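Local coordinates for hypothetical UPF0271 protein TTHB195 (Thermus thermophilus, PDB 2DFA) that probably catalyses the ATP-dependent cleavage of 5-oxoproline to L-glutamate, as one subunit of a complex with two partner proteins, at residues 107-112 / 140-145; 167-172 / 206-211; 23-28 / 50-55; 33-38 / 59-64. One frame throughout, in Å; residues are numbered along the deposited sequence.

Interaction 1. Residues 107-112 / 140-145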
# COMPACT_ATOMS: atom_id res chain seq x y z
N HIS A 107 21.81 -16.14 1.43
CA HIS A 107 20.97 -16.90 2.35
C HIS A 107 19.58 -16.29 2.43
O HIS A 107 19.26 -15.34 1.73
CB HIS A 107 21.59 -16.88 3.75
CG HIS A 107 21.67 -15.51 4.35
ND1 HIS A 107 22.65 -14.60 4.01
CD2 HIS A 107 20.86 -14.88 5.23
CE1 HIS A 107 22.43 -13.46 4.65
NE2 HIS A 107 21.35 -13.61 5.40
N VAL A 108 18.75 -16.89 3.29
CA VAL A 108 17.41 -16.38 3.54
C VAL A 108 17.19 -16.45 5.04
O VAL A 108 17.60 -17.41 5.70
CB VAL A 108 16.31 -17.22 2.84
CG1 VAL A 108 14.93 -16.71 3.26
CG2 VAL A 108 16.46 -17.12 1.32
N LYS A 109 16.58 -15.40 5.58
CA LYS A 109 16.28 -15.31 6.99
C LYS A 109 15.00 -14.49 7.16
O LYS A 109 14.99 -13.29 6.87
CB LYS A 109 17.41 -14.61 7.74
CG LYS A 109 17.11 -14.35 9.21
CD LYS A 109 18.19 -13.46 9.82
CE LYS A 109 17.90 -13.10 11.26
NZ LYS A 109 18.88 -12.09 11.76
N PRO A 110 13.92 -15.12 7.63
CA PRO A 110 12.63 -14.44 7.84
C PRO A 110 12.77 -13.26 8.79
O PRO A 110 13.62 -13.27 9.68
CB PRO A 110 11.75 -15.54 8.43
CG PRO A 110 12.36 -16.81 7.87
CD PRO A 110 13.84 -16.55 7.98
N HIS A 111 11.90 -12.26 8.62
CA HIS A 111 11.93 -11.07 9.47
C HIS A 111 10.78 -10.98 10.47
O HIS A 111 9.67 -11.44 10.20
CB HIS A 111 11.89 -9.81 8.60
CG HIS A 111 11.49 -8.57 9.36
ND1 HIS A 111 12.37 -7.89 10.17
CD2 HIS A 111 10.30 -7.94 9.47
CE1 HIS A 111 11.73 -6.89 10.76
NE2 HIS A 111 10.47 -6.90 10.35
N GLY A 112 11.07 -10.35 11.60
CA GLY A 112 10.08 -10.11 12.64
C GLY A 112 9.05 -11.17 12.98
O GLY A 112 9.40 -12.31 13.29
N PRO A 140 21.00 -21.58 1.78
CA PRO A 140 20.95 -21.92 3.21
C PRO A 140 19.88 -21.08 3.90
O PRO A 140 19.66 -19.93 3.53
CB PRO A 140 22.36 -21.59 3.69
CG PRO A 140 22.74 -20.44 2.82
CD PRO A 140 22.24 -20.86 1.46
N LEU A 141 19.22 -21.66 4.88
CA LEU A 141 18.19 -20.96 5.63
C LEU A 141 18.70 -20.76 7.04
O LEU A 141 19.15 -21.70 7.69
CB LEU A 141 16.90 -21.78 5.65
CG LEU A 141 15.65 -21.18 6.30
CD1 LEU A 141 15.32 -19.84 5.64
CD2 LEU A 141 14.48 -22.15 6.15
N VAL A 142 18.67 -19.51 7.51
CA VAL A 142 19.11 -19.17 8.86
C VAL A 142 17.95 -19.46 9.80
O VAL A 142 16.83 -18.98 9.58
CB VAL A 142 19.51 -17.68 8.95
CG1 VAL A 142 19.86 -17.30 10.38
CG2 VAL A 142 20.69 -17.41 8.03
N VAL A 143 18.20 -20.23 10.85
CA VAL A 143 17.15 -20.59 11.78
C VAL A 143 17.57 -20.49 13.24
O VAL A 143 18.76 -20.35 13.55
CB VAL A 143 16.66 -22.04 11.55
CG1 VAL A 143 16.42 -22.28 10.07
CG2 VAL A 143 17.69 -23.02 12.09
N LEU A 144 16.59 -20.58 14.13
CA LEU A 144 16.83 -20.56 15.56
C LEU A 144 16.95 -22.03 15.95
O LEU A 144 16.03 -22.81 15.71
CB LEU A 144 15.67 -19.92 16.32
CG LEU A 144 15.92 -18.53 16.90
CD1 LEU A 144 14.71 -18.10 17.73
CD2 LEU A 144 17.17 -18.55 17.76
N PRO A 145 18.09 -22.42 16.54
CA PRO A 145 18.28 -23.82 16.94
C PRO A 145 17.26 -24.31 17.98
O PRO A 145 16.83 -23.55 18.85
CB PRO A 145 19.71 -23.83 17.47
CG PRO A 145 19.87 -22.43 18.02
CD PRO A 145 19.24 -21.59 16.94
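His107 folds its imidazole back between its own N and carbonyl carbon (chi1 63°), and Val142 sets CG1 trans to its N (chi1 175°) with CG2 beside that N; together these rotations bring Val142 CG2 to 3.8 Å from His107 CD2, the methyl meeting the ring obliquely. The contact joins a non-strand segment to strand 141-143 of the parallel sheet by a single bridge, in a LamB/YcsF fold consistent with the beta/alpha barrel architecture of its clan. Residues 107-109 run in the same direction as strand 141-143, and on their other side bond through the backbone to Ala61, linking strand 58-62 to strand 141-143. Val108 makes both hydrogen bonds of the bridge. Its N donates to Pro140 O at 3.2 Å, and Val142 N reaches Val108 O at 3.0 Å, almost straight at 177°. Pro140 O also receives a CA-H contact from His107 CA, 3.5 Å away. Lys109 lays CB against Val142 CB (3.9 Å), then carries its extended chain away to a salt bridge with Glu163 and a hydrogen bond to Asn6, while His107 NE2 is held by Asn32. Behind the bridge, Leu141 curls its end back toward segment 107-112: its CD1 lies 3.3 Å from Val108 O and 4.0 Å from Val108 CG1, and the same methyl approaches Pro110 CD at 4.3 Å.

Interaction 2. Residues 167-172 / 206-211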
# COMPACT_ATOMS: atom_id res chain seq x y z
N GLU A 167 23.22 -10.42 22.03
CA GLU A 167 22.52 -9.33 22.71
C GLU A 167 21.27 -9.76 23.46
O GLU A 167 20.62 -8.93 24.12
CB GLU A 167 22.13 -8.25 21.70
CG GLU A 167 23.30 -7.60 20.99
CD GLU A 167 22.85 -6.52 20.02
OE1 GLU A 167 22.41 -5.45 20.49
OE2 GLU A 167 22.92 -6.75 18.80
N ARG A 168 20.91 -11.03 23.37
CA ARG A 168 19.72 -11.53 24.05
C ARG A 168 20.07 -12.55 25.12
O ARG A 168 20.98 -13.36 24.93
CB ARG A 168 18.77 -12.17 23.03
CG ARG A 168 18.18 -11.19 22.03
CD ARG A 168 17.29 -10.17 22.73
NE ARG A 168 16.13 -10.81 23.36
CZ ARG A 168 15.16 -11.42 22.69
NH1 ARG A 168 15.19 -11.46 21.36
NH2 ARG A 168 14.15 -11.98 23.34
N ALA A 169 19.36 -12.51 26.24
CA ALA A 169 19.60 -13.45 27.32
C ALA A 169 18.98 -14.80 26.97
O ALA A 169 17.96 -14.86 26.27
CB ALA A 169 19.01 -12.93 28.62
N TYR A 170 19.61 -15.86 27.46
CA TYR A 170 19.13 -17.22 27.23
C TYR A 170 18.64 -17.84 28.53
O TYR A 170 19.05 -17.43 29.61
CB TYR A 170 20.26 -18.09 26.66
CG TYR A 170 20.55 -17.87 25.20
CD1 TYR A 170 21.09 -16.68 24.74
CD2 TYR A 170 20.29 -18.88 24.27
CE1 TYR A 170 21.38 -16.48 23.39
CE2 TYR A 170 20.56 -18.70 22.91
CZ TYR A 170 21.11 -17.50 22.48
OH TYR A 170 21.37 -17.32 21.15
N LEU A 171 17.77 -18.84 28.41
CA LEU A 171 17.25 -19.54 29.57
C LEU A 171 17.86 -20.93 29.56
O LEU A 171 18.34 -21.39 28.52
CB LEU A 171 15.72 -19.63 29.50
CG LEU A 171 14.94 -18.32 29.40
CD1 LEU A 171 13.45 -18.63 29.33
CD2 LEU A 171 15.24 -17.43 30.59
N ARG A 172 17.84 -21.62 30.70
CA ARG A 172 18.41 -22.96 30.78
C ARG A 172 17.82 -23.89 29.72
O ARG A 172 18.49 -24.81 29.25
CB ARG A 172 18.19 -23.56 32.16
CG ARG A 172 19.00 -22.89 33.26
CD ARG A 172 18.87 -23.65 34.57
NE ARG A 172 19.41 -25.01 34.49
CZ ARG A 172 20.70 -25.29 34.32
NH1 ARG A 172 21.60 -24.32 34.21
NH2 ARG A 172 21.10 -26.56 34.25
N GLU A 206 26.05 -17.95 29.29
CA GLU A 206 25.39 -17.87 30.58
C GLU A 206 23.87 -17.89 30.41
O GLU A 206 23.30 -17.36 29.46
CB GLU A 206 25.83 -16.58 31.27
CG GLU A 206 25.46 -16.54 32.75
CD GLU A 206 25.76 -15.17 33.32
OE1 GLU A 206 26.58 -14.47 32.74
OE2 GLU A 206 25.18 -14.83 34.35
N ALA A 207 23.20 -18.57 31.35
CA ALA A 207 21.74 -18.57 31.34
C ALA A 207 21.19 -17.62 32.41
O ALA A 207 21.69 -17.51 33.52
CB ALA A 207 21.25 -19.99 31.59
N LEU A 208 20.13 -16.89 32.02
CA LEU A 208 19.54 -15.92 32.93
C LEU A 208 19.00 -16.59 34.20
O LEU A 208 19.06 -16.05 35.30
CB LEU A 208 18.42 -15.20 32.17
CG LEU A 208 17.68 -14.15 33.00
CD1 LEU A 208 18.62 -13.06 33.53
CD2 LEU A 208 16.60 -13.42 32.19
N ASP A 209 18.42 -17.80 34.03
CA ASP A 209 17.84 -18.48 35.18
C ASP A 209 18.80 -19.49 35.83
O ASP A 209 18.40 -20.51 36.39
CB ASP A 209 16.51 -19.15 34.76
CG ASP A 209 16.72 -20.11 33.60
OD1 ASP A 209 17.61 -19.85 32.79
OD2 ASP A 209 15.95 -21.06 33.47
N GLY A 210 20.09 -19.20 35.76
CA GLY A 210 21.08 -20.07 36.39
C GLY A 210 21.97 -20.89 35.49
O GLY A 210 21.51 -21.49 34.51
N GLY A 211 23.26 -20.92 35.82
CA GLY A 211 24.22 -21.69 35.04
C GLY A 211 24.42 -21.22 33.62
O GLY A 211 24.42 -20.02 33.34
O HOH W 1 21.62 -15.22 29.16
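Arg172 and Asp209 meet backbone to side chain rather than charge to charge. Arg172 N donates to Asp209 OD1 at 2.7 Å, on the syn lone pair, with a weak second bond to OD2 of the same carboxylate. The Asp209 side chain stands between its own N and carbonyl carbon (chi1 57°), which turns the carboxylate toward segment 167-172, and OD1 also lies 3.3 Å from Leu171 CA. The guanidinium serves a different acceptor: Arg172 NH1 bonds Gly210 O at 2.8 Å. That oxygen lies in the guanidinium plane, yet the donor stands well above the plane of the carbonyl. A bend at chi3 (63°) curls the arginine chain round the same oxygen, with Arg172 CG 3.1 Å from Gly210 O. A third tie is purely backbone, Leu208 N to Tyr170 O at 2.7 Å and nearly straight (172°). Next to it, a water accepts from Tyr170 N and donates to Glu206 O, bridging the two segments at 2.7 Å on each side. Apolar cover is thin: Leu171 and Leu208 run side by side, CD2 of the former 4.2 Å from CB of the latter. Further out, Tyr170 is fixed by its hydroxyl bonded to Phe165 N and by packing on Met199 of helix 189-201. A type I turn from Ala207 to Gly210, closed by Gly210 N to Ala207 O, positions the Asp209 carboxylate and Gly210 O. This is the connecting loop of the beta hairpin formed by strands 204-206 and 212-214, docked on an extended loop at the periphery of the fold.

Interaction 3. Residues 23-28 / 50-55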
# COMPACT_ATOMS: atom_id res chain seq x y z
N GLU A 23 26.97 2.58 8.84
CA GLU A 23 27.82 2.28 9.99
C GLU A 23 27.95 0.79 10.27
O GLU A 23 29.00 0.33 10.75
CB GLU A 23 27.27 2.98 11.23
CG GLU A 23 27.23 4.51 11.15
CD GLU A 23 26.29 5.01 10.06
OE1 GLU A 23 25.10 4.62 10.06
OE2 GLU A 23 26.74 5.81 9.21
N ILE A 24 26.90 0.04 9.97
CA ILE A 24 26.89 -1.40 10.22
C ILE A 24 27.60 -2.28 9.18
O ILE A 24 28.28 -3.23 9.55
CB ILE A 24 25.44 -1.91 10.38
CG1 ILE A 24 24.82 -1.35 11.66
CG2 ILE A 24 25.41 -3.44 10.42
CD1 ILE A 24 25.40 -1.93 12.94
N PHE A 25 27.43 -1.97 7.90
CA PHE A 25 28.04 -2.78 6.85
C PHE A 25 29.54 -3.03 6.97
O PHE A 25 30.02 -4.12 6.67
CB PHE A 25 27.74 -2.17 5.48
CG PHE A 25 26.39 -2.56 4.93
CD1 PHE A 25 25.25 -2.43 5.72
CD2 PHE A 25 26.26 -3.04 3.64
CE1 PHE A 25 24.00 -2.77 5.21
CE2 PHE A 25 25.01 -3.38 3.12
CZ PHE A 25 23.88 -3.25 3.91
N PRO A 26 30.32 -2.02 7.39
CA PRO A 26 31.76 -2.26 7.51
C PRO A 26 32.13 -3.17 8.69
O PRO A 26 33.29 -3.55 8.85
CB PRO A 26 32.33 -0.85 7.66
CG PRO A 26 31.24 -0.13 8.40
CD PRO A 26 29.99 -0.62 7.70
N LEU A 27 31.14 -3.53 9.50
CA LEU A 27 31.37 -4.37 10.67
C LEU A 27 30.89 -5.82 10.54
O LEU A 27 31.40 -6.71 11.21
CB LEU A 27 30.70 -3.74 11.89
CG LEU A 27 31.00 -2.27 12.18
CD1 LEU A 27 30.11 -1.79 13.31
CD2 LEU A 27 32.47 -2.10 12.54
N VAL A 28 29.90 -6.05 9.68
CA VAL A 28 29.35 -7.40 9.53
C VAL A 28 29.85 -8.14 8.30
O VAL A 28 30.38 -7.52 7.38
CB VAL A 28 27.80 -7.36 9.49
CG1 VAL A 28 27.27 -6.68 10.75
CG2 VAL A 28 27.34 -6.61 8.26
N ARG A 50 24.19 -2.11 -3.32
CA ARG A 50 25.39 -1.44 -3.78
C ARG A 50 26.35 -1.25 -2.61
O ARG A 50 27.56 -1.46 -2.74
CB ARG A 50 25.03 -0.10 -4.44
CG ARG A 50 24.37 -0.31 -5.80
CD ARG A 50 23.92 0.98 -6.47
NE ARG A 50 23.54 0.71 -7.86
CZ ARG A 50 22.92 1.57 -8.67
NH1 ARG A 50 22.58 2.77 -8.23
NH2 ARG A 50 22.63 1.21 -9.91
N LEU A 51 25.81 -0.86 -1.46
CA LEU A 51 26.62 -0.64 -0.26
C LEU A 51 27.28 -1.94 0.19
O LEU A 51 28.48 -1.96 0.50
CB LEU A 51 25.75 -0.09 0.87
CG LEU A 51 26.46 0.35 2.16
CD1 LEU A 51 27.40 1.52 1.86
CD2 LEU A 51 25.43 0.75 3.20
N ALA A 52 26.51 -3.02 0.23
CA ALA A 52 27.03 -4.32 0.63
C ALA A 52 28.17 -4.74 -0.29
O ALA A 52 29.22 -5.21 0.17
CB ALA A 52 25.92 -5.37 0.60
N LYS A 53 27.96 -4.57 -1.59
CA LYS A 53 28.97 -4.92 -2.59
C LYS A 53 30.24 -4.11 -2.37
O LYS A 53 31.35 -4.65 -2.44
CB LYS A 53 28.43 -4.63 -3.99
CG LYS A 53 29.38 -4.98 -5.12
CD LYS A 53 28.74 -4.68 -6.46
CE LYS A 53 29.62 -5.09 -7.63
NZ LYS A 53 28.92 -4.84 -8.91
N ALA A 54 30.08 -2.82 -2.10
CA ALA A 54 31.22 -1.94 -1.87
C ALA A 54 32.00 -2.39 -0.64
O ALA A 54 33.22 -2.24 -0.59
CB ALA A 54 30.73 -0.51 -1.69
N HIS A 55 31.31 -2.97 0.34
CA HIS A 55 31.97 -3.43 1.55
C HIS A 55 32.23 -4.93 1.60
O HIS A 55 32.65 -5.45 2.64
CB HIS A 55 31.16 -3.02 2.79
CG HIS A 55 31.22 -1.55 3.08
ND1 HIS A 55 30.45 -0.63 2.41
CD2 HIS A 55 31.99 -0.85 3.95
CE1 HIS A 55 30.75 0.59 2.85
NE2 HIS A 55 31.68 0.48 3.78
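Phe25 and Pro26, close to helix 21-24, face the last turn of helix 42-54, with Phe25 CA 6.5 Å from Ala52 CA and Pro26 CA 6.1 Å from His55 CA. The Phe25 ring carries the contact. Leu51, its CG trans to the backbone N (chi1 -173°), holds CD2 over the middle of one face in a CH-pi contact, 3.9 Å from the Phe25 centroid and 11° off the ring normal. Ala52 N and CA lie at the ring edge, and its CB comes within 3.3 Å of Phe25 CE2, a tight fit. Beyond this, the Phe25 side chain touches Ala9 of strand 2-9, so Phe25 fills the space between helix and sheet. An alanine here would remove the ring, and would probably open a gap against Ala52 and strand 2-9 and leave Leu51 CD2 without the face it rests on. His55 closes the outer side. Its ND1 donates in the ring plane to Leu51 O at 3.0 Å (159°), while its backbone N reaches Leu51 O at 3.0 Å from the opposite face of the carbonyl plane. Leu51 O thus takes two bonds from His55, one from the ring and one from the backbone; the ring bond sets the imidazole with a face toward Phe25 CB, which lies 4.2 Å above its plane, and with CD2 3.7 Å from Pro26 CB. This is helix-end packing in the outer layer of a beta/alpha fold: helix 42-54 is the crossover of the beta-alpha-beta unit formed with strands 30-34 and 58-62.

Interaction 4. Residues 33-38 / 59-64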
# COMPACT_ATOMS: atom_id res chain seq x y z
N LEU A 33 18.67 -8.31 3.86
CA LEU A 33 17.99 -7.18 3.24
C LEU A 33 16.48 -7.33 3.11
O LEU A 33 15.99 -8.38 2.67
CB LEU A 33 18.60 -6.91 1.86
CG LEU A 33 19.82 -5.97 1.84
CD1 LEU A 33 20.86 -6.43 2.86
CD2 LEU A 33 20.40 -5.95 0.45
N ALA A 34 15.76 -6.28 3.48
CA ALA A 34 14.31 -6.26 3.38
C ALA A 34 13.93 -6.37 1.91
O ALA A 34 14.70 -5.95 1.03
CB ALA A 34 13.75 -4.96 3.99
N CYS A 35 12.74 -6.91 1.64
CA CYS A 35 12.31 -7.10 0.26
C CYS A 35 11.05 -6.36 -0.19
O CYS A 35 10.36 -6.83 -1.10
CB CYS A 35 12.15 -8.61 0.00
SG CYS A 35 13.61 -9.60 0.50
N GLY A 36 10.74 -5.23 0.44
CA GLY A 36 9.59 -4.44 0.04
C GLY A 36 8.27 -4.66 0.76
O GLY A 36 7.30 -3.94 0.48
N PHE A 37 8.20 -5.62 1.67
CA PHE A 37 6.95 -5.89 2.39
C PHE A 37 6.85 -5.18 3.74
O PHE A 37 5.83 -4.57 4.05
CB PHE A 37 6.77 -7.40 2.59
CG PHE A 37 6.16 -8.11 1.41
CD1 PHE A 37 6.56 -7.80 0.11
CD2 PHE A 37 5.20 -9.10 1.60
CE1 PHE A 37 6.01 -8.48 -0.99
CE2 PHE A 37 4.64 -9.79 0.51
CZ PHE A 37 5.04 -9.48 -0.78
N HIS A 38 7.90 -5.29 4.56
CA HIS A 38 7.87 -4.62 5.84
C HIS A 38 8.84 -3.44 5.83
O HIS A 38 8.95 -2.69 6.78
CB HIS A 38 8.28 -5.62 6.92
CG HIS A 38 9.73 -5.99 6.74
ND1 HIS A 38 10.15 -6.98 5.92
CD2 HIS A 38 10.85 -5.42 7.37
CE1 HIS A 38 11.49 -7.01 6.05
NE2 HIS A 38 11.94 -6.09 6.91
N VAL A 59 24.98 -10.86 0.89
CA VAL A 59 23.58 -10.45 1.01
C VAL A 59 22.60 -11.61 1.00
O VAL A 59 22.67 -12.51 0.16
CB VAL A 59 23.22 -9.47 -0.12
CG1 VAL A 59 21.72 -9.14 -0.09
CG2 VAL A 59 24.04 -8.19 0.03
N GLY A 60 21.67 -11.59 1.96
CA GLY A 60 20.65 -12.62 2.04
C GLY A 60 19.30 -11.93 2.08
O GLY A 60 19.23 -10.73 2.34
N ALA A 61 18.23 -12.68 1.83
CA ALA A 61 16.88 -12.11 1.84
C ALA A 61 16.29 -12.11 3.25
O ALA A 61 16.49 -13.06 4.01
CB ALA A 61 15.97 -12.89 0.89
N HIS A 62 15.57 -11.05 3.57
CA HIS A 62 14.94 -10.88 4.87
C HIS A 62 13.43 -10.70 4.62
O HIS A 62 12.88 -9.63 4.85
CB HIS A 62 15.54 -9.64 5.54
CG HIS A 62 15.36 -9.59 7.03
ND1 HIS A 62 15.35 -10.71 7.82
CD2 HIS A 62 15.26 -8.53 7.87
CE1 HIS A 62 15.27 -10.35 9.09
NE2 HIS A 62 15.21 -9.04 9.15
N PRO A 63 12.76 -11.76 4.13
CA PRO A 63 11.31 -11.67 3.86
C PRO A 63 10.44 -11.51 5.10
O PRO A 63 10.75 -12.03 6.17
CB PRO A 63 11.03 -12.97 3.10
CG PRO A 63 12.00 -13.94 3.74
CD PRO A 63 13.28 -13.10 3.80
N GLY A 64 9.35 -10.76 4.95
CA GLY A 64 8.46 -10.54 6.07
C GLY A 64 6.99 -10.52 5.68
O GLY A 64 6.64 -10.72 4.51
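Leu33 and segment 59-64 are joined by two backbone hydrogen bonds of parallel sheet, Leu33 N to Gly60 O at 2.9 Å and His62 N to Leu33 O at 2.8 Å, the second more bent (137°). Apolar contacts lie alongside. Leu33 crosses Val59 at about a right angle, with CD2 only 3.5 Å from Val59 CG1, closer than usual for methyls, and Cys35 SG rests 4.1 Å from Ala61 CB. Among the rings, His38 points its edge toward the face of His62 in an offset edge-to-face pair, centroids 5.8 Å apart and planes at 86°. His38 CG stands between its own N and carbonyl carbon (chi1 68°), bringing CE1 to 3.2 Å from His62 O, near the ring plane. Gly64 CA approaches the same ring obliquely, and a side chain there would clash with His38 ND1. Outside the pair, Glu11 holds His38 NE2, Lys109 O holds His62 ND1, and Tyr89 of the second subunit bonds Cys35 O. His62 O is buried without a hydrogen-bonding partner, whereas the His62 ring, with Asp8 and His111, may line an empty metal site, though this is unconfirmed.

Interactions 1 and 4 both reach the same sheet and touch, their centres 11 Å apart: His111 N lies 2.7 Å from Pro63 O, a probable hydrogen bond, and His111 ND1 is 3.2 Å from His62 NE2. With Asp8, these two histidines point donor atoms at one vacant position, a possible but unconfirmed metal site. Interaction 3 touches interaction 4 through Ala52 CB and Val59 CG2, 3.4 Å apart, so the crossover helix 42-54 links 23-28 / 50-55 to 33-38 / 59-64. Interaction 2 is remote, its centre about 29 Å from that of interaction 4 on the other side of the chain's centre, and 22 Å from that of interaction 1.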